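Local coordinates for GTP-binding nuclear protein GSP1 (Encephalitozoon cuniculi, PDB 4DJT) that binds guanine nucleotides as a Ran-family small GTPase and probably takes part in protein import into the nucleus and RNA export from it, at residues F53-G58 and P177-V182; N64-A69 and D79-G84; L10-C15 and R171-R176. One frame throughout, in Å; residues are numbered along the deposited sequence.

In the fold
The three contacts tie parts of one Ras-like GTPase domain to its central sheet. Contact 2 is the buried one: a tyrosine from the predicted switch II region reaches strand 60-68 close to the nucleotide and magnesium site. Contact 3 is a surface contact and sets helix 164-174 against strand 11-17, the neighbour of 60-68, through stacked rings and methyl groups. Contact 1 is partly buried at the C-terminal end of strand 46-54, where the chain beyond that helix is held by backbone bonds as well as by stacked phenyl rings. Contacts 1 and 3 are joined by the D56-R176 salt bridge, while K13 of strand 11-17 bonds to a carbonyl of 79-84 in contact 2.

Contact 1: F53-G58 and P177-V182; sequences FLDDQG and PDLIFV
F53 and F181 both carry CG beside the backbone N and anti to the carbonyl carbon (chi1 -60° and -65°), which brings their rings together in an offset stack. The contact sits where strand 46-54 enters a type I beta turn, D55 to G58, and where the chain beyond helix 164-174 crosses it, consistent with the C-terminal extension that follows the G domain in Ran proteins. The ring centroids are 4.0 Å apart with the planes inclined by 13°; F53 CD2 lies 3.3 Å from F181 CD2, and F53 CB makes a CH-pi contact over the F181 face. F63 of strand 60-68 touches F53, and L167 of helix 164-174 touches F181.

Backbone bonds fix the crossing beside the stack. V182 N donates to L54 O at 2.8 Å, nearly straight, and D55 is bridged with F181, while D56 N gives a weak bond to I180 O. V182 CG2 rests 3.5 Å from D55 O, and its CG1 packs against D56 CA. The D55 carboxylate turns back on its own loop, OD1 taking Q57 N in an Asx turn and OD2 bonding to N59 ND2. D56 divides its oxygens: OD2 forms a salt bridge with R176, and OD1 receives I180 N from above the carboxylate plane at 3.0 Å.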
ATOM      1  N   PHE A  53      -6.286  -9.998   9.765  1.00 17.63           N
ATOM      2  CA  PHE A  53      -7.446 -10.674   9.239  1.00 18.20           C
ATOM      3  C   PHE A  53      -7.412 -12.123   9.718  1.00 19.76           C
ATOM      4  O   PHE A  53      -6.350 -12.715   9.870  1.00 19.76           O
ATOM      5  CB  PHE A  53      -7.398 -10.691   7.698  1.00 17.28           C
ATOM      6  CG  PHE A  53      -7.380  -9.339   7.063  1.00 16.71           C
ATOM      7  CD1 PHE A  53      -6.184  -8.691   6.829  1.00 16.44           C
ATOM      8  CD2 PHE A  53      -8.540  -8.714   6.708  1.00 17.19           C
ATOM      9  CE1 PHE A  53      -6.153  -7.443   6.249  1.00 16.15           C
ATOM     10  CE2 PHE A  53      -8.516  -7.458   6.084  1.00 17.17           C
ATOM     11  CZ  PHE A  53      -7.315  -6.841   5.848  1.00 15.97           C
ATOM     12  N   LEU A  54      -8.582 -12.687   9.920  1.00 21.51           N
ATOM     13  CA  LEU A  54      -8.713 -14.138  10.131  1.00 23.10           C
ATOM     14  C   LEU A  54      -9.157 -14.753   8.816  1.00 23.25           C
ATOM     15  O   LEU A  54     -10.065 -14.234   8.138  1.00 22.59           O
ATOM     16  CB  LEU A  54      -9.749 -14.369  11.227  1.00 25.67           C
ATOM     17  CG  LEU A  54      -9.988 -15.744  11.828  1.00 28.32           C
ATOM     18  CD1 LEU A  54      -8.710 -16.368  12.363  1.00 29.44           C
ATOM     19  CD2 LEU A  54     -10.995 -15.571  12.966  1.00 29.85           C
ATOM     20  N   ASP A  55      -8.496 -15.823   8.398  1.00 24.27           N
ATOM     21  CA  ASP A  55      -8.918 -16.499   7.196  1.00 25.42           C
ATOM     22  C   ASP A  55      -9.878 -17.681   7.455  1.00 26.21           C
ATOM     23  O   ASP A  55     -10.273 -17.960   8.606  1.00 24.46           O
ATOM     24  CB  ASP A  55      -7.703 -16.878   6.318  1.00 26.87           C
ATOM     25  CG  ASP A  55      -6.981 -18.124   6.788  1.00 29.51           C
ATOM     26  OD1 ASP A  55      -7.585 -18.918   7.542  1.00 30.89           O
ATOM     27  OD2 ASP A  55      -5.812 -18.319   6.356  1.00 29.86           O
ATOM     28  N   ASP A  56     -10.308 -18.288   6.358  1.00 26.09           N
ATOM     29  CA  ASP A  56     -11.374 -19.306   6.348  1.00 28.62           C
ATOM     30  C   ASP A  56     -10.927 -20.631   6.966  1.00 30.25           C
ATOM     31  O   ASP A  56     -11.746 -21.554   7.146  1.00 30.29           O
ATOM     32  CB  ASP A  56     -11.834 -19.560   4.905  1.00 27.68           C
ATOM     33  CG  ASP A  56     -10.708 -20.053   4.008  1.00 28.15           C
ATOM     34  OD1 ASP A  56      -9.843 -19.241   3.631  1.00 25.97           O
ATOM     35  OD2 ASP A  56     -10.709 -21.244   3.622  1.00 29.20           O
ATOM     36  N   GLN A  57      -9.628 -20.744   7.211  1.00 30.74           N
ATOM     37  CA  GLN A  57      -9.037 -21.910   7.859  1.00 32.30           C
ATOM     38  C   GLN A  57      -8.536 -21.581   9.260  1.00 32.71           C
ATOM     39  O   GLN A  57      -7.795 -22.371   9.872  1.00 33.39           O
ATOM     40  CB  GLN A  57      -7.888 -22.436   7.000  1.00 34.89           C
ATOM     41  CG  GLN A  57      -8.394 -23.246   5.829  1.00 36.29           C
ATOM     42  CD  GLN A  57      -7.280 -23.823   4.989  1.00 39.46           C
ATOM     43  OE1 GLN A  57      -6.093 -23.740   5.343  1.00 44.42           O
ATOM     44  NE2 GLN A  57      -7.653 -24.409   3.862  1.00 40.31           N
ATOM     45  N   GLY A  58      -8.938 -20.411   9.764  1.00 31.06           N
ATOM     46  CA  GLY A  58      -8.611 -19.997  11.126  1.00 30.79           C
ATOM     47  C   GLY A  58      -7.184 -19.491  11.328  1.00 30.88           C
ATOM     48  O   GLY A  58      -6.734 -19.397  12.455  1.00 31.75           O
ATOM     49  N   PRO A 177      -5.012 -20.079  -3.377  1.00 18.85           N
ATOM     50  CA  PRO A 177      -5.753 -19.121  -4.216  1.00 18.80           C
ATOM     51  C   PRO A 177      -7.190 -18.927  -3.754  1.00 18.87           C
ATOM     52  O   PRO A 177      -7.831 -17.923  -4.111  1.00 17.80           O
ATOM     53  CB  PRO A 177      -5.727 -19.780  -5.616  1.00 19.41           C
ATOM     54  CG  PRO A 177      -5.346 -21.211  -5.380  1.00 20.47           C
ATOM     55  CD  PRO A 177      -4.516 -21.236  -4.144  1.00 20.45           C
ATOM     56  N   ASP A 178      -7.690 -19.872  -2.961  1.00 20.06           N
ATOM     57  CA  ASP A 178      -9.078 -19.816  -2.456  1.00 21.80           C
ATOM     58  C   ASP A 178      -9.197 -19.285  -1.037  1.00 21.80           C
ATOM     59  O   ASP A 178     -10.285 -19.270  -0.462  1.00 23.61           O
ATOM     60  CB  ASP A 178      -9.765 -21.177  -2.580  1.00 22.72           C
ATOM     61  CG  ASP A 178      -8.977 -22.325  -1.935  1.00 25.52           C
ATOM     62  OD1 ASP A 178      -7.802 -22.185  -1.536  1.00 25.23           O
ATOM     63  OD2 ASP A 178      -9.565 -23.411  -1.870  1.00 29.64           O
ATOM     64  N   LEU A 179      -8.101 -18.758  -0.497  1.00 21.07           N
ATOM     65  CA  LEU A 179      -8.131 -18.168   0.818  1.00 20.30           C
ATOM     66  C   LEU A 179      -9.097 -17.007   0.777  1.00 20.39           C
ATOM     67  O   LEU A 179      -9.052 -16.205  -0.145  1.00 19.01           O
ATOM     68  CB  LEU A 179      -6.729 -17.698   1.230  1.00 19.67           C
ATOM     69  CG  LEU A 179      -6.508 -16.997   2.568  1.00 19.50           C
ATOM     70  CD1 LEU A 179      -5.028 -17.090   2.955  1.00 19.65           C
ATOM     71  CD2 LEU A 179      -6.964 -15.513   2.502  1.00 19.42           C
ATOM     72  N   ILE A 180      -9.969 -16.924   1.773  1.00 21.86           N
ATOM     73  CA  ILE A 180     -10.814 -15.730   1.981  1.00 22.63           C
ATOM     74  C   ILE A 180     -10.690 -15.192   3.412  1.00 22.00           C
ATOM     75  O   ILE A 180     -10.282 -15.899   4.324  1.00 22.25           O
ATOM     76  CB  ILE A 180     -12.319 -16.001   1.686  1.00 25.57           C
ATOM     77  CG1 ILE A 180     -12.860 -17.109   2.591  1.00 27.67           C
ATOM     78  CG2 ILE A 180     -12.549 -16.366   0.231  1.00 25.46           C
ATOM     79  CD1 ILE A 180     -14.388 -17.227   2.564  1.00 30.38           C
ATOM     80  N   PHE A 181     -11.055 -13.927   3.601  1.00 22.36           N
ATOM     81  CA  PHE A 181     -11.054 -13.344   4.936  1.00 21.97           C
ATOM     82  C   PHE A 181     -12.431 -13.525   5.521  1.00 22.61           C
ATOM     83  O   PHE A 181     -13.415 -13.287   4.852  1.00 24.75           O
ATOM     84  CB  PHE A 181     -10.689 -11.843   4.925  1.00 21.49           C
ATOM     85  CG  PHE A 181      -9.264 -11.548   4.474  1.00 21.07           C
ATOM     86  CD1 PHE A 181      -8.231 -12.427   4.729  1.00 20.06           C
ATOM     87  CD2 PHE A 181      -8.972 -10.351   3.834  1.00 20.52           C
ATOM     88  CE1 PHE A 181      -6.930 -12.129   4.335  1.00 20.44           C
ATOM     89  CE2 PHE A 181      -7.670 -10.060   3.424  1.00 19.57           C
ATOM     90  CZ  PHE A 181      -6.649 -10.931   3.693  1.00 18.54           C
ATOM     91  N   VAL A 182     -12.499 -13.978   6.755  1.00 23.68           N
ATOM     92  CA  VAL A 182     -13.795 -14.180   7.408  1.00 25.23           C
ATOM     93  C   VAL A 182     -14.044 -13.198   8.527  1.00 26.32           C
ATOM     94  O   VAL A 182     -15.021 -13.319   9.235  1.00 27.99           O
ATOM     95  CB  VAL A 182     -13.903 -15.604   7.985  1.00 26.21           C
ATOM     96  CG1 VAL A 182     -13.612 -16.615   6.887  1.00 28.21           C
ATOM     97  CG2 VAL A 182     -12.979 -15.766   9.172  1.00 25.88           C
TER

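Contact 2: N64-A69 and D79-G84; sequences NVWDTA and DVYYIG
W66 and Y81 are the residues of closest backbone approach, yet their CA atoms stay 7.7 Å apart, so extended strand and short helix meet through side chains. Segment 64-69 is the end of strand 60-68, running into the loop that starts the predicted switch II region; 79-84 is a weakly bonded helical turn, about 79-82, within that region. The contact therefore joins the sheet to switch II of a Ras-like GTPase.

Y81 leaves its backbone pointing away from the strand, but with CG anti to the backbone N (chi1 -174°) the ring swings back and runs antiparallel to the W66 side chain. W66 CB lies 4.0 Å from Y81 CE2. The far side of the indole, CZ3, approaches V80 O at 3.7 Å, and CE3 comes equally close to Y81 O, so the indole lies against both the tyrosine and the backbone of the helical turn. At the far end of the tyrosine, T68, crossing it at about a right angle, brings CG2 to 3.7 Å from Y81 OH, while the backbone carbon of D67 sits at the ring edge. The buried hydroxyl lies 3.0 Å from W66 O without bonding to it; its hydrogen bond is to L16 O on the next strand.

D67 turns away from the helix, OD2 bonding to T25 and Y194 with the side chain and the bound magnesium about 4 Å apart at their nearest atoms, while T68 OG1 is held by E72 and G70 N. Beside the tyrosine, Y82 packs on W106 and V113 of helix 103-114, and strand 11-17 lies alongside, its K13 bonding to the carbonyl of I83 and forming a cation-pi pair with W66.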
ATOM      1  N   ASN A  64       1.957  -5.750   8.552  1.00 14.40           N
ATOM      2  CA  ASN A  64       2.523  -4.557   9.145  1.00 13.99           C
ATOM      3  C   ASN A  64       2.786  -3.612   8.022  1.00 13.06           C
ATOM      4  O   ASN A  64       3.769  -3.776   7.265  1.00 12.66           O
ATOM      5  CB  ASN A  64       3.815  -4.922   9.899  1.00 14.79           C
ATOM      6  CG  ASN A  64       3.531  -5.575  11.234  1.00 15.41           C
ATOM      7  OD1 ASN A  64       2.647  -5.132  11.998  1.00 14.94           O
ATOM      8  ND2 ASN A  64       4.290  -6.638  11.545  1.00 15.61           N
ATOM      9  N   VAL A  65       1.846  -2.680   7.822  1.00 12.80           N
ATOM     10  CA  VAL A  65       1.820  -1.863   6.639  1.00 12.12           C
ATOM     11  C   VAL A  65       2.500  -0.515   6.939  1.00 12.21           C
ATOM     12  O   VAL A  65       2.073   0.213   7.810  1.00 11.90           O
ATOM     13  CB  VAL A  65       0.361  -1.643   6.123  1.00 12.23           C
ATOM     14  CG1 VAL A  65       0.396  -0.931   4.770  1.00 11.89           C
ATOM     15  CG2 VAL A  65      -0.372  -2.959   6.038  1.00 12.09           C
ATOM     16  N   TRP A  66       3.626  -0.245   6.267  1.00 12.42           N
ATOM     17  CA  TRP A  66       4.384   0.996   6.472  1.00 12.67           C
ATOM     18  C   TRP A  66       3.908   2.078   5.593  1.00 12.57           C
ATOM     19  O   TRP A  66       3.693   1.865   4.391  1.00 13.02           O
ATOM     20  CB  TRP A  66       5.863   0.764   6.209  1.00 13.32           C
ATOM     21  CG  TRP A  66       6.520  -0.001   7.308  1.00 13.94           C
ATOM     22  CD1 TRP A  66       5.967  -1.000   8.092  1.00 14.24           C
ATOM     23  CD2 TRP A  66       7.888   0.141   7.783  1.00 14.71           C
ATOM     24  NE1 TRP A  66       6.872  -1.431   9.017  1.00 14.69           N
ATOM     25  CE2 TRP A  66       8.047  -0.809   8.858  1.00 14.89           C
ATOM     26  CE3 TRP A  66       8.972   0.938   7.411  1.00 15.01           C
ATOM     27  CZ2 TRP A  66       9.244  -0.943   9.550  1.00 15.46           C
ATOM     28  CZ3 TRP A  66      10.168   0.792   8.101  1.00 15.56           C
ATOM     29  CH2 TRP A  66      10.306  -0.131   9.144  1.00 15.64           C
ATOM     30  N   ASP A  67       3.734   3.254   6.169  1.00 12.44           N
ATOM     31  CA  ASP A  67       3.334   4.462   5.419  1.00 12.61           C
ATOM     32  C   ASP A  67       4.358   5.508   5.720  1.00 12.99           C
ATOM     33  O   ASP A  67       4.885   5.539   6.832  1.00 14.44           O
ATOM     34  CB  ASP A  67       1.965   4.958   5.903  1.00 12.64           C
ATOM     35  CG  ASP A  67       1.430   6.139   5.106  1.00 12.61           C
ATOM     36  OD1 ASP A  67       1.767   6.232   3.923  1.00 12.57           O
ATOM     37  OD2 ASP A  67       0.586   6.932   5.664  1.00 12.73           O
ATOM     38  N   THR A  68       4.595   6.416   4.782  1.00 12.72           N
ATOM     39  CA  THR A  68       5.523   7.498   5.009  1.00 13.72           C
ATOM     40  C   THR A  68       4.852   8.623   5.821  1.00 13.69           C
ATOM     41  O   THR A  68       3.659   8.619   6.040  1.00 12.92           O
ATOM     42  CB  THR A  68       6.004   8.148   3.710  1.00 13.94           C
ATOM     43  OG1 THR A  68       4.953   8.982   3.172  1.00 14.55           O
ATOM     44  CG2 THR A  68       6.462   7.120   2.713  1.00 14.05           C
ATOM     45  N   ALA A  69       5.676   9.562   6.282  1.00 14.61           N
ATOM     46  CA  ALA A  69       5.186  10.799   6.901  1.00 14.80           C
ATOM     47  C   ALA A  69       5.215  11.997   5.902  1.00 16.34           C
ATOM     48  O   ALA A  69       5.200  13.152   6.310  1.00 16.26           O
ATOM     49  CB  ALA A  69       6.041  11.107   8.143  1.00 16.24           C
ATOM     50  N   ASP A  79      16.477   3.319   2.226  1.00 26.38           N
ATOM     51  CA  ASP A  79      16.442   1.888   2.000  1.00 25.67           C
ATOM     52  C   ASP A  79      15.768   1.141   3.140  1.00 23.36           C
ATOM     53  O   ASP A  79      15.082   0.161   2.903  1.00 22.05           O
ATOM     54  CB  ASP A  79      17.868   1.331   1.806  1.00 27.97           C
ATOM     55  CG  ASP A  79      18.532   1.802   0.493  1.00 30.46           C
ATOM     56  OD1 ASP A  79      17.853   2.414  -0.366  1.00 30.17           O
ATOM     57  OD2 ASP A  79      19.747   1.543   0.323  1.00 33.03           O
ATOM     58  N   VAL A  80      15.970   1.598   4.377  1.00 23.09           N
ATOM     59  CA  VAL A  80      15.352   0.948   5.548  1.00 22.12           C
ATOM     60  C   VAL A  80      13.825   0.951   5.501  1.00 20.60           C
ATOM     61  O   VAL A  80      13.201   0.105   6.114  1.00 20.84           O
ATOM     62  CB  VAL A  80      15.848   1.536   6.893  1.00 22.70           C
ATOM     63  CG1 VAL A  80      17.232   0.983   7.223  1.00 24.83           C
ATOM     64  CG2 VAL A  80      15.855   3.055   6.855  1.00 22.81           C
ATOM     65  N   TYR A  81      13.243   1.877   4.758  1.00 18.91           N
ATOM     66  CA  TYR A  81      11.810   1.849   4.511  1.00 17.65           C
ATOM     67  C   TYR A  81      11.433   0.538   3.844  1.00 17.55           C
ATOM     68  O   TYR A  81      10.448  -0.103   4.223  1.00 18.05           O
ATOM     69  CB  TYR A  81      11.377   3.042   3.662  1.00 16.39           C
ATOM     70  CG  TYR A  81       9.867   3.174   3.481  1.00 15.35           C
ATOM     71  CD1 TYR A  81       9.239   2.776   2.306  1.00 14.76           C
ATOM     72  CD2 TYR A  81       9.062   3.696   4.496  1.00 14.77           C
ATOM     73  CE1 TYR A  81       7.851   2.879   2.150  1.00 14.07           C
ATOM     74  CE2 TYR A  81       7.689   3.791   4.346  1.00 14.15           C
ATOM     75  CZ  TYR A  81       7.083   3.379   3.178  1.00 13.98           C
ATOM     76  OH  TYR A  81       5.698   3.557   3.039  1.00 13.99           O
ATOM     77  N   TYR A  82      12.212   0.159   2.828  1.00 18.73           N
ATOM     78  CA  TYR A  82      11.904  -1.020   2.012  1.00 19.49           C
ATOM     79  C   TYR A  82      12.375  -2.326   2.654  1.00 20.12           C
ATOM     80  O   TYR A  82      11.760  -3.375   2.466  1.00 18.58           O
ATOM     81  CB  TYR A  82      12.499  -0.872   0.627  1.00 19.76           C
ATOM     82  CG  TYR A  82      11.979   0.310  -0.129  1.00 20.32           C
ATOM     83  CD1 TYR A  82      10.627   0.435  -0.417  1.00 19.92           C
ATOM     84  CD2 TYR A  82      12.809   1.281  -0.567  1.00 21.76           C
ATOM     85  CE1 TYR A  82      10.138   1.505  -1.115  1.00 20.20           C
ATOM     86  CE2 TYR A  82      12.322   2.370  -1.282  1.00 22.49           C
ATOM     87  CZ  TYR A  82      10.978   2.451  -1.564  1.00 21.17           C
ATOM     88  OH  TYR A  82      10.490   3.525  -2.252  1.00 22.20           O
ATOM     89  N   ILE A  83      13.490  -2.278   3.382  1.00 21.27           N
ATOM     90  CA  ILE A  83      14.148  -3.511   3.839  1.00 22.37           C
ATOM     91  C   ILE A  83      13.212  -4.403   4.650  1.00 21.69           C
ATOM     92  O   ILE A  83      12.498  -3.939   5.530  1.00 20.96           O
ATOM     93  CB  ILE A  83      15.395  -3.211   4.694  1.00 25.04           C
ATOM     94  CG1 ILE A  83      16.519  -2.684   3.801  1.00 25.96           C
ATOM     95  CG2 ILE A  83      15.877  -4.482   5.413  1.00 25.70           C
ATOM     96  CD1 ILE A  83      17.784  -2.262   4.556  1.00 27.51           C
ATOM     97  N   GLY A  84      13.205  -5.685   4.335  1.00 21.25           N
ATOM     98  CA  GLY A  84      12.387  -6.632   5.068  1.00 21.41           C
ATOM     99  C   GLY A  84      10.953  -6.764   4.553  1.00 20.24           C
ATOM    100  O   GLY A  84      10.204  -7.603   5.061  1.00 20.49           O
TER

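Contact 3: L10-C15 and R171-R176; sequences LTYKIC and RIFTGR
Strand 11-17, which leads to the P-loop of the GTPase domain, is covered here by the last turn of helix 164-174. The two elements meet through Y12 and F173, side chains that point oppositely and overlap. Their rings form an offset stack with centroids 4.3 Å apart and planes turned by 26°. F173 CD2 lies over the centre of the Y12 ring and comes within 3.5 Å of Y12 CG, while F173 CB sits at the same distance from Y12 CZ, so the tyrosine face is covered from ring root to phenol carbon.

I14, next but one along the strand, extends its CD1 to the edge of the F173 ring, 4.0 Å from CE2. On the other flank L10 CD1 touches T174 CG2. This methyl lies anti to the carbonyl carbon of T174, while OG1 takes the place between N and C (chi1 64°); from there OG1 accepts R176 N in an ST turn and also bonds to A170 O, as the chain leaves the helix at G175. A water in the plane of the Y12 ring gives a hydrogen bond to F173 O, though its 2.5 Å distance from Y12 OH is short enough to make the detail doubtful.

Apart from that water, the contact is one of rings and methyl groups, consistent with an attachment here that rests mainly on shape and dispersion, with T174 OG1 used within the helix end and the turn after it.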
ATOM      1  N   LEU A  10       0.566 -15.340  10.959  1.00 24.00           N
ATOM      2  CA  LEU A  10       1.454 -15.224   9.750  1.00 24.20           C
ATOM      3  C   LEU A  10       1.628 -13.714   9.567  1.00 21.59           C
ATOM      4  O   LEU A  10       0.641 -13.027   9.489  1.00 21.56           O
ATOM      5  CB  LEU A  10       0.784 -15.809   8.503  1.00 24.75           C
ATOM      6  CG  LEU A  10       0.603 -17.334   8.251  1.00 27.73           C
ATOM      7  CD1 LEU A  10      -0.654 -17.605   7.419  1.00 27.86           C
ATOM      8  CD2 LEU A  10       1.786 -17.931   7.484  1.00 29.79           C
ATOM      9  N   THR A  11       2.871 -13.223   9.492  1.00 21.26           N
ATOM     10  CA  THR A  11       3.164 -11.761   9.576  1.00 19.77           C
ATOM     11  C   THR A  11       4.031 -11.294   8.433  1.00 18.79           C
ATOM     12  O   THR A  11       5.075 -11.868   8.152  1.00 18.25           O
ATOM     13  CB  THR A  11       3.855 -11.391  10.904  1.00 21.18           C
ATOM     14  OG1 THR A  11       3.108 -11.951  11.975  1.00 22.80           O
ATOM     15  CG2 THR A  11       3.950  -9.860  11.095  1.00 20.04           C
ATOM     16  N   TYR A  12       3.611 -10.211   7.784  1.00 16.13           N
ATOM     17  CA  TYR A  12       4.276  -9.740   6.588  1.00 15.82           C
ATOM     18  C   TYR A  12       4.405  -8.238   6.634  1.00 15.60           C
ATOM     19  O   TYR A  12       3.441  -7.557   6.942  1.00 15.15           O
ATOM     20  CB  TYR A  12       3.455 -10.111   5.351  1.00 15.67           C
ATOM     21  CG  TYR A  12       3.111 -11.577   5.282  1.00 16.87           C
ATOM     22  CD1 TYR A  12       4.052 -12.504   4.913  1.00 17.83           C
ATOM     23  CD2 TYR A  12       1.827 -12.031   5.658  1.00 18.37           C
ATOM     24  CE1 TYR A  12       3.753 -13.861   4.868  1.00 18.86           C
ATOM     25  CE2 TYR A  12       1.496 -13.374   5.593  1.00 18.43           C
ATOM     26  CZ  TYR A  12       2.474 -14.289   5.210  1.00 19.47           C
ATOM     27  OH  TYR A  12       2.128 -15.610   5.156  1.00 21.28           O
ATOM     28  N   LYS A  13       5.587  -7.718   6.335  1.00 15.37           N
ATOM     29  CA  LYS A  13       5.727  -6.277   6.165  1.00 14.75           C
ATOM     30  C   LYS A  13       5.327  -5.882   4.760  1.00 14.56           C
ATOM     31  O   LYS A  13       5.830  -6.465   3.763  1.00 15.07           O
ATOM     32  CB  LYS A  13       7.146  -5.826   6.402  1.00 15.61           C
ATOM     33  CG  LYS A  13       7.401  -4.378   5.994  1.00 15.31           C
ATOM     34  CD  LYS A  13       8.829  -3.988   6.248  1.00 16.16           C
ATOM     35  CE  LYS A  13       9.144  -2.587   5.735  1.00 16.17           C
ATOM     36  NZ  LYS A  13      10.487  -2.120   6.194  1.00 16.53           N
ATOM     37  N   ILE A  14       4.533  -4.820   4.651  1.00 12.86           N
ATOM     38  CA  ILE A  14       4.103  -4.339   3.338  1.00 12.57           C
ATOM     39  C   ILE A  14       4.439  -2.851   3.270  1.00 12.52           C
ATOM     40  O   ILE A  14       4.100  -2.104   4.197  1.00 11.84           O
ATOM     41  CB  ILE A  14       2.572  -4.507   3.116  1.00 12.33           C
ATOM     42  CG1 ILE A  14       2.132  -5.983   3.240  1.00 12.67           C
ATOM     43  CG2 ILE A  14       2.142  -3.847   1.806  1.00 12.27           C
ATOM     44  CD1 ILE A  14       2.708  -6.889   2.189  1.00 12.10           C
ATOM     45  N   CYS A  15       5.030  -2.406   2.168  1.00 12.77           N
ATOM     46  CA  CYS A  15       5.281  -0.975   1.946  1.00 13.19           C
ATOM     47  C   CYS A  15       4.232  -0.341   1.075  1.00 13.70           C
ATOM     48  O   CYS A  15       3.936  -0.848  -0.020  1.00 13.23           O
ATOM     49  CB  CYS A  15       6.642  -0.750   1.272  1.00 14.13           C
ATOM     50  SG  CYS A  15       8.034  -1.221   2.338  1.00 15.41           S
ATOM     51  N   ARG A 171      -3.110 -14.501  -0.404  1.00 14.36           N
ATOM     52  CA  ARG A 171      -3.098 -15.630  -1.329  1.00 14.93           C
ATOM     53  C   ARG A 171      -1.718 -15.981  -1.866  1.00 15.74           C
ATOM     54  O   ARG A 171      -1.324 -17.163  -1.840  1.00 16.61           O
ATOM     55  CB  ARG A 171      -4.091 -15.389  -2.477  1.00 14.69           C
ATOM     56  CG  ARG A 171      -5.505 -15.386  -1.989  1.00 14.88           C
ATOM     57  CD  ARG A 171      -6.522 -14.817  -2.970  1.00 15.26           C
ATOM     58  NE  ARG A 171      -7.872 -15.116  -2.507  1.00 15.92           N
ATOM     59  CZ  ARG A 171      -8.997 -14.710  -3.101  1.00 16.91           C
ATOM     60  NH1 ARG A 171      -8.966 -13.951  -4.208  1.00 17.18           N
ATOM     61  NH2 ARG A 171     -10.162 -15.061  -2.574  1.00 17.71           N
ATOM     62  N   ILE A 172      -0.963 -14.972  -2.295  1.00 16.30           N
ATOM     63  CA  ILE A 172       0.412 -15.156  -2.748  1.00 17.17           C
ATOM     64  C   ILE A 172       1.284 -15.773  -1.649  1.00 18.15           C
ATOM     65  O   ILE A 172       2.012 -16.782  -1.862  1.00 17.74           O
ATOM     66  CB  ILE A 172       1.052 -13.810  -3.214  1.00 17.39           C
ATOM     67  CG1 ILE A 172       0.362 -13.252  -4.497  1.00 17.32           C
ATOM     68  CG2 ILE A 172       2.551 -14.002  -3.445  1.00 18.11           C
ATOM     69  CD1 ILE A 172       0.453 -14.118  -5.767  1.00 17.04           C
ATOM     70  N   PHE A 173       1.227 -15.161  -0.469  1.00 18.00           N
ATOM     71  CA  PHE A 173       2.099 -15.558   0.610  1.00 19.26           C
ATOM     72  C   PHE A 173       1.789 -16.958   1.116  1.00 19.77           C
ATOM     73  O   PHE A 173       2.737 -17.724   1.413  1.00 21.48           O
ATOM     74  CB  PHE A 173       2.005 -14.559   1.744  1.00 17.78           C
ATOM     75  CG  PHE A 173       2.491 -13.165   1.391  1.00 17.11           C
ATOM     76  CD1 PHE A 173       3.532 -12.970   0.478  1.00 17.63           C
ATOM     77  CD2 PHE A 173       1.947 -12.070   2.016  1.00 16.50           C
ATOM     78  CE1 PHE A 173       3.993 -11.696   0.185  1.00 17.34           C
ATOM     79  CE2 PHE A 173       2.414 -10.807   1.759  1.00 16.05           C
ATOM     80  CZ  PHE A 173       3.416 -10.609   0.819  1.00 16.34           C
ATOM     81  N   THR A 174       0.498 -17.299   1.224  1.00 19.22           N
ATOM     82  CA  THR A 174       0.075 -18.638   1.702  1.00 19.96           C
ATOM     83  C   THR A 174       0.091 -19.684   0.594  1.00 21.12           C
ATOM     84  O   THR A 174       0.124 -20.895   0.875  1.00 22.10           O
ATOM     85  CB  THR A 174      -1.342 -18.651   2.328  1.00 19.68           C
ATOM     86  OG1 THR A 174      -2.329 -18.309   1.327  1.00 18.67           O
ATOM     87  CG2 THR A 174      -1.453 -17.715   3.529  1.00 19.03           C
ATOM     88  N   GLY A 175       0.045 -19.239  -0.659  1.00 19.76           N
ATOM     89  CA  GLY A 175      -0.084 -20.142  -1.779  1.00 20.41           C
ATOM     90  C   GLY A 175      -1.491 -20.700  -2.010  1.00 20.89           C
ATOM     91  O   GLY A 175      -1.655 -21.581  -2.841  1.00 21.70           O
ATOM     92  N   ARG A 176      -2.493 -20.189  -1.279  1.00 20.03           N
ATOM     93  CA  ARG A 176      -3.847 -20.701  -1.312  1.00 20.12           C
ATOM     94  C   ARG A 176      -4.702 -19.733  -2.120  1.00 18.91           C
ATOM     95  O   ARG A 176      -5.093 -18.687  -1.620  1.00 17.69           O
ATOM     96  CB  ARG A 176      -4.461 -20.802   0.088  1.00 21.36           C
ATOM     97  CG  ARG A 176      -3.905 -21.856   1.048  1.00 23.92           C
ATOM     98  CD  ARG A 176      -4.694 -21.811   2.378  1.00 24.99           C
ATOM     99  NE  ARG A 176      -6.113 -22.062   2.101  1.00 26.49           N
ATOM    100  CZ  ARG A 176      -7.163 -21.395   2.601  1.00 27.48           C
ATOM    101  NH1 ARG A 176      -7.045 -20.408   3.499  1.00 28.28           N
ATOM    102  NH2 ARG A 176      -8.375 -21.743   2.183  1.00 28.81           N
TER
HETATM  103  O   HOH W   1       3.763 -17.406   4.423  1.00 24.26           O